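Local atomic coordinates of sialidase domain-containing protein (Dyadobacter fermentans, PDB entry 5HX0), a protein that is of unknown function but probably folds as a beta-propeller related to the non-viral sialidases. Residues Gly336-Ile341 / Ala352-Leu357. Residues are numbered along the deposited sequence; the frame is centred on the assembly and turned at random.
Sequences GIRARI and APEIVL
Glu354, in segment 352-357, reaches to two arginines of the antiparallel strand 336-341, one for each carboxylate oxygen. Arg338 NH1 donates to Glu354 OE1 at 2.8 Å, and Arg340 NH2 to Glu354 OE2 at a longer 3.2 Å. Both bonds lie near their guanidinium planes but meet the oxygens from above the carboxylate plane, which stands almost perpendicular to each guanidinium, so neither pair is a flat, two-pronged bridge. Arg338 runs extended from CG to NE and passes alongside Val356, whose methyls sit over one guanidinium face, CG2 3.9 Å above the plane and offset toward its rim. Arg340 instead bends at chi3 (73°), which brings NH2 to the carboxylate. Tyr328 OH, on the neighbouring strand 324-330, bonds both Arg340 NE and Glu354 OE2, while Phe349 O takes up Arg340 NH1.

Beneath this charged face, Ala339 and Ile355 form a hydrogen-bonded antiparallel pair: Ile355 N meets Ala339 O at 2.6 Å, and Ala339 N returns the bond to Ile355 O at 2.9 Å. Leu357 N continues the pairing to Ile337 O. Toward the connecting loop, a water accepts from Ile341 N and donates to Pro353 O, linking the end of strand 336-341 to the loop that leads into its partner.

The other face is apolar. Ile355 CD1 packs 4.0 Å from Ile341 CG1, and Ile337 CG2 touches Leu357 CD1; Ile337 and Leu357 also reach strand 378-385 of the adjoining sheet. The hairpin thus supplies the last two strands of a four-stranded antiparallel sheet, with 354-358 at its edge, consistent with a propeller blade, with a shared carboxylate probably offsetting two arginine charges on one face and aliphatic packing toward the next sheet on the other.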
loop_
_atom_site.group_PDB
_atom_site.type_symbol
_atom_site.label_atom_id
_atom_site.label_comp_id
_atom_site.label_asym_id
_atom_site.label_seq_id
_atom_site.Cartn_x
_atom_site.Cartn_y
_atom_site.Cartn_z
ATOM N N GLY A 336 4.895 -9.944 29.237
ATOM C CA GLY A 336 3.565 -10.283 28.747
ATOM C C GLY A 336 2.528 -9.179 28.841
ATOM O O GLY A 336 2.807 -8.012 28.533
ATOM N N ILE A 337 1.324 -9.551 29.279
ATOM C CA ILE A 337 0.129 -8.718 29.188
ATOM C C ILE A 337 -0.574 -8.794 30.525
ATOM O O ILE A 337 -0.735 -9.891 31.067
ATOM C CB ILE A 337 -0.844 -9.192 28.081
ATOM C CG1 ILE A 337 -0.138 -9.459 26.732
ATOM C CG2 ILE A 337 -2.061 -8.234 27.965
ATOM C CD1 ILE A 337 0.459 -8.229 26.025
ATOM N N ARG A 338 -1.036 -7.652 31.036
ATOM C CA ARG A 338 -1.731 -7.611 32.323
ATOM C C ARG A 338 -2.934 -6.669 32.248
ATOM O O ARG A 338 -3.130 -5.943 31.268
ATOM C CB ARG A 338 -0.758 -7.191 33.443
ATOM C CG ARG A 338 0.423 -8.169 33.565
ATOM C CD ARG A 338 1.414 -7.815 34.658
ATOM N NE ARG A 338 2.448 -8.854 34.697
ATOM C CZ ARG A 338 3.078 -9.246 35.798
ATOM N NH1 ARG A 338 2.795 -8.686 36.970
ATOM N NH2 ARG A 338 3.990 -10.204 35.725
ATOM N N ALA A 339 -3.738 -6.670 33.312
ATOM C CA ALA A 339 -4.917 -5.821 33.363
ATOM C C ALA A 339 -5.392 -5.698 34.803
ATOM O O ALA A 339 -4.987 -6.467 35.678
ATOM C CB ALA A 339 -6.044 -6.377 32.476
ATOM N N ARG A 340 -6.266 -4.714 35.037
ATOM C CA ARG A 340 -6.983 -4.641 36.301
ATOM C C ARG A 340 -8.352 -4.024 36.046
ATOM O O ARG A 340 -8.539 -3.283 35.085
ATOM C CB ARG A 340 -6.192 -3.850 37.363
ATOM C CG ARG A 340 -5.679 -2.486 36.932
ATOM C CD ARG A 340 -4.696 -1.898 37.986
ATOM N NE ARG A 340 -3.397 -2.577 37.992
ATOM C CZ ARG A 340 -2.543 -2.557 39.013
ATOM N NH1 ARG A 340 -2.846 -1.891 40.129
ATOM N NH2 ARG A 340 -1.389 -3.210 38.933
ATOM N N ILE A 341 -9.320 -4.353 36.895
ATOM C CA ILE A 341 -10.684 -3.879 36.714
ATOM C C ILE A 341 -10.939 -2.781 37.731
ATOM O O ILE A 341 -10.891 -3.028 38.940
ATOM C CB ILE A 341 -11.702 -5.021 36.862
ATOM C CG1 ILE A 341 -11.489 -6.071 35.767
ATOM C CG2 ILE A 341 -13.130 -4.457 36.846
ATOM C CD1 ILE A 341 -12.477 -7.243 35.862
ATOM N N ALA A 352 -7.014 -2.109 42.962
ATOM C CA ALA A 352 -7.600 -3.134 42.112
ATOM C C ALA A 352 -6.553 -4.206 41.824
ATOM O O ALA A 352 -5.427 -3.879 41.419
ATOM C CB ALA A 352 -8.132 -2.527 40.807
ATOM N N PRO A 353 -6.877 -5.480 42.021
ATOM C CA PRO A 353 -5.864 -6.531 41.880
ATOM C C PRO A 353 -5.487 -6.733 40.424
ATOM O O PRO A 353 -6.326 -6.632 39.530
ATOM C CB PRO A 353 -6.554 -7.773 42.462
ATOM C CG PRO A 353 -8.032 -7.496 42.352
ATOM C CD PRO A 353 -8.179 -5.993 42.497
ATOM N N GLU A 354 -4.212 -7.039 40.194
ATOM C CA GLU A 354 -3.704 -7.167 38.834
ATOM C C GLU A 354 -3.975 -8.569 38.289
ATOM O O GLU A 354 -3.724 -9.578 38.959
ATOM C CB GLU A 354 -2.212 -6.852 38.789
ATOM C CG GLU A 354 -1.608 -6.879 37.395
ATOM C CD GLU A 354 -0.200 -6.315 37.379
ATOM O OE1 GLU A 354 0.719 -6.990 37.875
ATOM O OE2 GLU A 354 -0.019 -5.182 36.884
ATOM N N ILE A 355 -4.514 -8.611 37.082
ATOM C CA ILE A 355 -4.820 -9.833 36.352
ATOM C C ILE A 355 -3.633 -10.097 35.437
ATOM O O ILE A 355 -3.265 -9.230 34.634
ATOM C CB ILE A 355 -6.115 -9.658 35.533
ATOM C CG1 ILE A 355 -7.278 -9.243 36.442
ATOM C CG2 ILE A 355 -6.434 -10.901 34.722
ATOM C CD1 ILE A 355 -8.488 -8.714 35.690
ATOM N N VAL A 356 -3.003 -11.264 35.540
ATOM C CA VAL A 356 -1.841 -11.539 34.691
ATOM C C VAL A 356 -2.294 -12.441 33.551
ATOM O O VAL A 356 -2.643 -13.606 33.772
ATOM C CB VAL A 356 -0.676 -12.152 35.486
ATOM C CG1 VAL A 356 0.530 -12.345 34.570
ATOM C CG2 VAL A 356 -0.284 -11.231 36.663
ATOM N N LEU A 357 -2.288 -11.918 32.318
ATOM C CA LEU A 357 -2.810 -12.702 31.196
ATOM C C LEU A 357 -1.736 -13.524 30.479
ATOM O O LEU A 357 -2.016 -14.633 30.011
ATOM C CB LEU A 357 -3.514 -11.787 30.182
ATOM C CG LEU A 357 -4.710 -10.989 30.711
ATOM C CD1 LEU A 357 -5.250 -10.066 29.633
ATOM C CD2 LEU A 357 -5.810 -11.929 31.217
HETATM O O HOH W 1 -8.842 -6.415 38.875
#